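Local structure of ADP-ribosylating toxin CARDS (Mycoplasma pneumoniae, 4TLV) at residues F49-E54 / Q132-T137; E82-Q87 / Q186-Q191. The protein transfers ADP-ribose from NAD(+) to multiple target proteins as the main virulence factor of its bacterium, and causes vacuolization of mammalian cells. One frame throughout, in Å; residues are numbered along the deposited sequence.

Contact 1 of 2, residues F49-E54 / Q132-T137; sequences FISTSE and QREWFT
Glu54 reaches across to Arg133 and Trp135 at one end of an antiparallel strand pair, while Phe49 and Phe136 close the other. Trp135 NE1 meets Glu54 OE1 at 2.8 Å, in the indole plane and on the lone pair that faces away from OE2. Arg133 NH2 binds Glu54 OE2, also at 2.8 Å, in a salt bridge in the guanidinium plane but from above the carboxylate; the two planes stand nearly perpendicular (87°). Glu54 is extended, with CG anti to its backbone N (chi1 -156°), which carries the carboxylate out between these donors. Arg590 adds a second salt bridge to OE2.

At the far end Phe49 and Phe136 run side by side. Phe136 CD2 and CE2 lie over one face of the Phe49 ring in an oblique pairing, CD2 coming within 3.5 Å of Phe49 CG, with the planes inclined at 49°. Trp197 packs edge-to-face on both rings.

Between them, backbone bonds pair Ile50 with Thr137 and Thr52 with Trp135. Thr52 turns OG1 back onto Trp135 O (2.7 Å), so this carbonyl accepts from both its hydroxyl and amide. Ser53 OG binds Gln132 O at 2.8 Å and also Thr55 O, so two carbonyls compete for one proton. On the face shared with Ser53, extended Glu134 brings OE2 to 3.1 Å from Ser51 CB and hydrogen-bonds His38.

Ser51-Thr52-Ser53, on a strand beside Gln132 (whose OE1 accepts from Ser227 N) and Glu134, is consistent with the Ser-Thr-Ser and Gln-X-Glu motifs of pertussis-like ADP-ribosyltransferases. Trp135, Arg133 and Arg590 together probably stabilise the negative charge of Glu54.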
loop_
_atom_site.group_PDB
_atom_site.type_symbol
_atom_site.label_atom_id
_atom_site.label_comp_id
_atom_site.label_asym_id
_atom_site.label_seq_id
_atom_site.Cartn_x
_atom_site.Cartn_y
_atom_site.Cartn_z
ATOM N N PHE A 49 -12.677 7.454 16.553
ATOM C CA PHE A 49 -12.540 6.625 15.368
ATOM C C PHE A 49 -12.002 5.247 15.739
ATOM O O PHE A 49 -11.076 5.148 16.543
ATOM C CB PHE A 49 -11.575 7.284 14.379
ATOM C CG PHE A 49 -12.016 8.653 13.910
ATOM C CD1 PHE A 49 -13.369 8.946 13.755
ATOM C CD2 PHE A 49 -11.080 9.641 13.615
ATOM C CE1 PHE A 49 -13.792 10.201 13.316
ATOM C CE2 PHE A 49 -11.492 10.899 13.165
ATOM C CZ PHE A 49 -12.869 11.176 13.023
ATOM N N ILE A 50 -12.561 4.195 15.137
ATOM C CA ILE A 50 -12.043 2.832 15.349
ATOM C C ILE A 50 -11.339 2.330 14.087
ATOM O O ILE A 50 -11.890 2.406 12.994
ATOM C CB ILE A 50 -13.158 1.854 15.720
ATOM C CG1 ILE A 50 -13.821 2.275 17.038
ATOM C CG2 ILE A 50 -12.616 0.427 15.865
ATOM C CD1 ILE A 50 -15.049 1.423 17.378
ATOM N N SER A 51 -10.126 1.802 14.241
ATOM C CA SER A 51 -9.333 1.386 13.080
ATOM C C SER A 51 -9.619 -0.035 12.610
ATOM O O SER A 51 -9.829 -0.950 13.412
ATOM C CB SER A 51 -7.835 1.518 13.377
ATOM O OG SER A 51 -7.518 0.733 14.524
ATOM N N THR A 52 -9.625 -0.197 11.292
ATOM C CA THR A 52 -9.705 -1.498 10.650
ATOM C C THR A 52 -8.832 -1.408 9.402
ATOM O O THR A 52 -8.380 -0.331 9.016
ATOM C CB THR A 52 -11.147 -1.841 10.176
ATOM O OG1 THR A 52 -11.502 -0.976 9.082
ATOM C CG2 THR A 52 -12.177 -1.694 11.312
ATOM N N SER A 53 -8.607 -2.539 8.757
ATOM C CA SER A 53 -7.751 -2.578 7.580
ATOM C C SER A 53 -8.489 -3.244 6.406
ATOM O O SER A 53 -9.344 -4.099 6.602
ATOM C CB SER A 53 -6.461 -3.337 7.908
ATOM O OG SER A 53 -5.666 -3.482 6.746
ATOM N N GLU A 54 -8.166 -2.835 5.185
ATOM C CA GLU A 54 -8.805 -3.405 4.014
ATOM C C GLU A 54 -8.415 -4.876 3.791
ATOM O O GLU A 54 -9.132 -5.602 3.126
ATOM C CB GLU A 54 -8.469 -2.563 2.774
ATOM C CG GLU A 54 -9.488 -2.675 1.645
ATOM C CD GLU A 54 -9.174 -1.706 0.505
ATOM O OE1 GLU A 54 -9.253 -0.474 0.713
ATOM O OE2 GLU A 54 -8.838 -2.180 -0.597
ATOM N N GLN A 132 -0.952 0.187 6.295
ATOM C CA GLN A 132 -2.044 -0.244 7.171
ATOM C C GLN A 132 -3.383 -0.397 6.435
ATOM O O GLN A 132 -4.299 -1.059 6.928
ATOM C CB GLN A 132 -2.196 0.708 8.373
ATOM C CG GLN A 132 -0.984 0.681 9.307
ATOM C CD GLN A 132 -1.115 1.629 10.480
ATOM O OE1 GLN A 132 -0.591 1.212 11.611
ATOM N NE2 GLN A 132 -1.690 2.726 10.369
ATOM N N ARG A 133 -3.490 0.206 5.256
ATOM C CA ARG A 133 -4.726 0.135 4.478
ATOM C C ARG A 133 -5.917 0.485 5.360
ATOM O O ARG A 133 -6.947 -0.184 5.304
ATOM C CB ARG A 133 -4.916 -1.276 3.890
ATOM C CG ARG A 133 -3.788 -1.727 2.956
ATOM C CD ARG A 133 -3.966 -1.222 1.525
ATOM N NE ARG A 133 -5.141 -1.788 0.824
ATOM C CZ ARG A 133 -5.154 -2.945 0.160
ATOM N NH1 ARG A 133 -4.068 -3.729 0.109
ATOM N NH2 ARG A 133 -6.267 -3.336 -0.458
ATOM N N GLU A 134 -5.781 1.531 6.176
ATOM C CA GLU A 134 -6.776 1.803 7.225
ATOM C C GLU A 134 -8.102 2.347 6.713
ATOM O O GLU A 134 -8.144 3.295 5.940
ATOM C CB GLU A 134 -6.246 2.758 8.315
ATOM C CG GLU A 134 -7.340 3.067 9.370
ATOM C CD GLU A 134 -6.858 3.877 10.560
ATOM O OE1 GLU A 134 -5.710 4.374 10.543
ATOM O OE2 GLU A 134 -7.652 4.019 11.515
ATOM N N TRP A 135 -9.182 1.717 7.150
ATOM C CA TRP A 135 -10.517 2.302 7.055
ATOM C C TRP A 135 -10.900 2.538 8.509
ATOM O O TRP A 135 -10.803 1.624 9.335
ATOM C CB TRP A 135 -11.486 1.313 6.401
ATOM C CG TRP A 135 -11.305 1.210 4.916
ATOM C CD1 TRP A 135 -10.348 0.509 4.255
ATOM C CD2 TRP A 135 -12.108 1.851 3.913
ATOM N NE1 TRP A 135 -10.500 0.667 2.893
ATOM C CE2 TRP A 135 -11.578 1.482 2.663
ATOM C CE3 TRP A 135 -13.234 2.693 3.957
ATOM C CZ2 TRP A 135 -12.131 1.922 1.457
ATOM C CZ3 TRP A 135 -13.769 3.140 2.769
ATOM C CH2 TRP A 135 -13.218 2.747 1.524
ATOM N N PHE A 136 -11.261 3.766 8.849
ATOM C CA PHE A 136 -11.666 4.044 10.215
ATOM C C PHE A 136 -13.169 4.219 10.261
ATOM O O PHE A 136 -13.778 4.643 9.272
ATOM C CB PHE A 136 -10.932 5.264 10.793
ATOM C CG PHE A 136 -11.247 6.576 10.104
ATOM C CD1 PHE A 136 -10.545 6.966 8.965
ATOM C CD2 PHE A 136 -12.212 7.437 10.620
ATOM C CE1 PHE A 136 -10.810 8.174 8.337
ATOM C CE2 PHE A 136 -12.477 8.659 9.991
ATOM C CZ PHE A 136 -11.765 9.022 8.850
ATOM N N THR A 137 -13.775 3.875 11.396
ATOM C CA THR A 137 -15.214 4.072 11.546
ATOM C C THR A 137 -15.430 5.340 12.349
ATOM O O THR A 137 -14.635 5.675 13.241
ATOM C CB THR A 137 -15.902 2.895 12.241
ATOM O OG1 THR A 137 -15.403 2.782 13.577
ATOM C CG2 THR A 137 -15.616 1.593 11.485
#

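Contact 2 of 2, residues E82-Q87 / Q186-Q191; sequences EIRADQ and QELQTQ
The end of strand 76-84, at the surface of the mART domain, is joined here to the irregular loop that follows strand 168-181, and Arg84 makes most of the junction. Its side chain is extended through chi2, CG anti to the backbone N (chi1 177°), then bent at chi3 (40°), laying the guanidinium along the concave side of the loop. NH1 donates in the guanidinium plane to Thr190 OG1 at 2.9 Å. That hydroxyl in turn donates to Ala85 O (2.7 Å), from a position tilted out of the carbonyl plane. NE and NH2 both lean on Gln186 O, at 3.1 and 3.0 Å, in weak, bent bonds; Tyr185 OH and Ala144 O accept further weak bonds from NE and NH2. Leu188 covers one face of the guanidinium, with CB 3.8 Å above its centre. Glu187 OE2 stands 4.5 Å from Arg84 NE, well out of the guanidinium plane, so only charge attraction acts; this carboxylate is instead held by Gln189 N, Tyr185 and Arg8. Thr190 OG1 therefore relays between the Arg84 side chain and the neighbouring backbone. The arginine charge is probably shared among several neutral oxygens, and the loop is pinned at Gln186 and at Thr190.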
loop_
_atom_site.group_PDB
_atom_site.type_symbol
_atom_site.label_atom_id
_atom_site.label_comp_id
_atom_site.label_asym_id
_atom_site.label_seq_id
_atom_site.Cartn_x
_atom_site.Cartn_y
_atom_site.Cartn_z
ATOM N N GLU A 82 -13.529 -10.254 10.908
ATOM C CA GLU A 82 -13.981 -9.841 9.588
ATOM C C GLU A 82 -15.271 -9.049 9.770
ATOM O O GLU A 82 -16.226 -9.548 10.362
ATOM C CB GLU A 82 -14.246 -11.079 8.737
ATOM C CG GLU A 82 -14.842 -10.777 7.374
ATOM C CD GLU A 82 -15.131 -12.053 6.594
ATOM O OE1 GLU A 82 -16.035 -12.799 7.001
ATOM O OE2 GLU A 82 -14.443 -12.303 5.596
ATOM N N ILE A 83 -15.297 -7.814 9.260
ATOM C CA ILE A 83 -16.332 -6.847 9.597
ATOM C C ILE A 83 -16.926 -6.258 8.318
ATOM O O ILE A 83 -16.194 -5.696 7.501
ATOM C CB ILE A 83 -15.721 -5.681 10.426
ATOM C CG1 ILE A 83 -14.988 -6.204 11.672
ATOM C CG2 ILE A 83 -16.773 -4.627 10.769
ATOM C CD1 ILE A 83 -14.023 -5.182 12.309
ATOM N N ARG A 84 -18.244 -6.376 8.147
ATOM C CA ARG A 84 -18.907 -5.800 6.986
ATOM C C ARG A 84 -18.866 -4.291 7.126
ATOM O O ARG A 84 -19.273 -3.749 8.147
ATOM C CB ARG A 84 -20.370 -6.279 6.849
ATOM C CG ARG A 84 -21.139 -5.659 5.681
ATOM C CD ARG A 84 -22.607 -6.194 5.577
ATOM N NE ARG A 84 -23.218 -6.339 6.900
ATOM C CZ ARG A 84 -23.679 -5.329 7.633
ATOM N NH1 ARG A 84 -23.640 -4.079 7.163
ATOM N NH2 ARG A 84 -24.173 -5.566 8.843
ATOM N N ALA A 85 -18.379 -3.622 6.087
ATOM C CA ALA A 85 -18.287 -2.162 6.082
ATOM C C ALA A 85 -19.596 -1.516 5.624
ATOM O O ALA A 85 -20.339 -2.098 4.846
ATOM C CB ALA A 85 -17.154 -1.719 5.183
ATOM N N ASP A 86 -19.864 -0.309 6.115
ATOM C CA ASP A 86 -21.067 0.428 5.726
ATOM C C ASP A 86 -20.714 1.919 5.645
ATOM O O ASP A 86 -19.540 2.265 5.696
ATOM C CB ASP A 86 -22.243 0.143 6.687
ATOM C CG ASP A 86 -21.946 0.557 8.140
ATOM O OD1 ASP A 86 -21.198 1.533 8.343
ATOM O OD2 ASP A 86 -22.494 -0.071 9.083
ATOM N N GLN A 87 -21.712 2.790 5.509
ATOM C CA GLN A 87 -21.460 4.215 5.232
ATOM C C GLN A 87 -20.709 4.958 6.344
ATOM O O GLN A 87 -20.249 6.083 6.126
ATOM C CB GLN A 87 -22.778 4.952 4.921
ATOM C CG GLN A 87 -23.631 5.129 6.178
ATOM C CD GLN A 87 -24.959 5.860 5.949
ATOM O OE1 GLN A 87 -25.441 5.982 4.815
ATOM N NE2 GLN A 87 -25.558 6.345 7.041
ATOM N N GLN A 186 -25.585 -9.709 10.722
ATOM C CA GLN A 186 -26.653 -9.460 9.762
ATOM C C GLN A 186 -26.072 -9.183 8.381
ATOM O O GLN A 186 -25.211 -8.310 8.237
ATOM C CB GLN A 186 -27.509 -8.274 10.238
ATOM C CG GLN A 186 -28.178 -8.521 11.593
ATOM C CD GLN A 186 -28.960 -7.319 12.092
ATOM O OE1 GLN A 186 -29.400 -6.487 11.300
ATOM N NE2 GLN A 186 -29.134 -7.220 13.410
ATOM N N GLU A 187 -26.527 -9.919 7.363
ATOM C CA GLU A 187 -26.055 -9.678 5.995
ATOM C C GLU A 187 -26.888 -8.562 5.381
ATOM O O GLU A 187 -28.021 -8.785 4.950
ATOM C CB GLU A 187 -26.152 -10.938 5.123
ATOM C CG GLU A 187 -25.624 -10.737 3.698
ATOM C CD GLU A 187 -24.286 -10.003 3.695
ATOM O OE1 GLU A 187 -23.271 -10.618 4.101
ATOM O OE2 GLU A 187 -24.257 -8.807 3.311
ATOM N N LEU A 188 -26.353 -7.349 5.371
ATOM C CA LEU A 188 -27.145 -6.223 4.893
ATOM C C LEU A 188 -26.751 -5.707 3.508
ATOM O O LEU A 188 -27.315 -4.728 3.040
ATOM C CB LEU A 188 -27.111 -5.090 5.912
ATOM C CG LEU A 188 -27.718 -5.469 7.261
ATOM C CD1 LEU A 188 -27.604 -4.287 8.239
ATOM C CD2 LEU A 188 -29.187 -5.926 7.098
ATOM N N GLN A 189 -25.786 -6.360 2.866
ATOM C CA GLN A 189 -25.308 -5.944 1.545
ATOM C C GLN A 189 -25.020 -4.442 1.465
ATOM O O GLN A 189 -25.580 -3.715 0.631
ATOM C CB GLN A 189 -26.250 -6.399 0.424
ATOM C CG GLN A 189 -26.481 -7.901 0.419
ATOM C CD GLN A 189 -27.418 -8.358 -0.703
ATOM O OE1 GLN A 189 -28.359 -7.656 -1.077
ATOM N NE2 GLN A 189 -27.155 -9.539 -1.238
ATOM N N THR A 190 -24.132 -3.995 2.341
ATOM C CA THR A 190 -23.698 -2.598 2.382
ATOM C C THR A 190 -22.297 -2.485 1.791
ATOM O O THR A 190 -21.701 -3.486 1.398
ATOM C CB THR A 190 -23.676 -2.082 3.837
ATOM O OG1 THR A 190 -22.882 -2.960 4.646
ATOM C CG2 THR A 190 -25.078 -2.030 4.416
ATOM N N GLN A 191 -21.764 -1.267 1.733
ATOM C CA GLN A 191 -20.383 -1.068 1.320
ATOM C C GLN A 191 -19.794 0.111 2.093
ATOM O O GLN A 191 -20.534 0.951 2.591
ATOM C CB GLN A 191 -20.314 -0.772 -0.173
ATOM C CG GLN A 191 -20.992 0.541 -0.538
ATOM C CD GLN A 191 -20.707 0.980 -1.962
ATOM O OE1 GLN A 191 -20.894 0.068 -2.909
ATOM N NE2 GLN A 191 -20.314 2.130 -2.210
#

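Along the chain the segments come in the order 49-54, 82-87, 132-137 and 186-191, so the two loops cross: contact 1 closes a span of 77 intervening residues, and contact 2 starts inside that span and ends beyond it, closing a loop of 98 residues. Contact 1 pairs two strands of the three-stranded sheet, whereas contact 2 fastens a loop to the end of strand 76-84 in the five-stranded sheet. Their centres are 14 Å apart, yet they meet where Thr52 CG2 packs on Ile83 CD1 at 4.1 Å. Val10 of strand 9-14 lies between them, touching Thr52 and Trp135 while bonding through its backbone to Ile83; both sheets of the mART domain are thereby tied together.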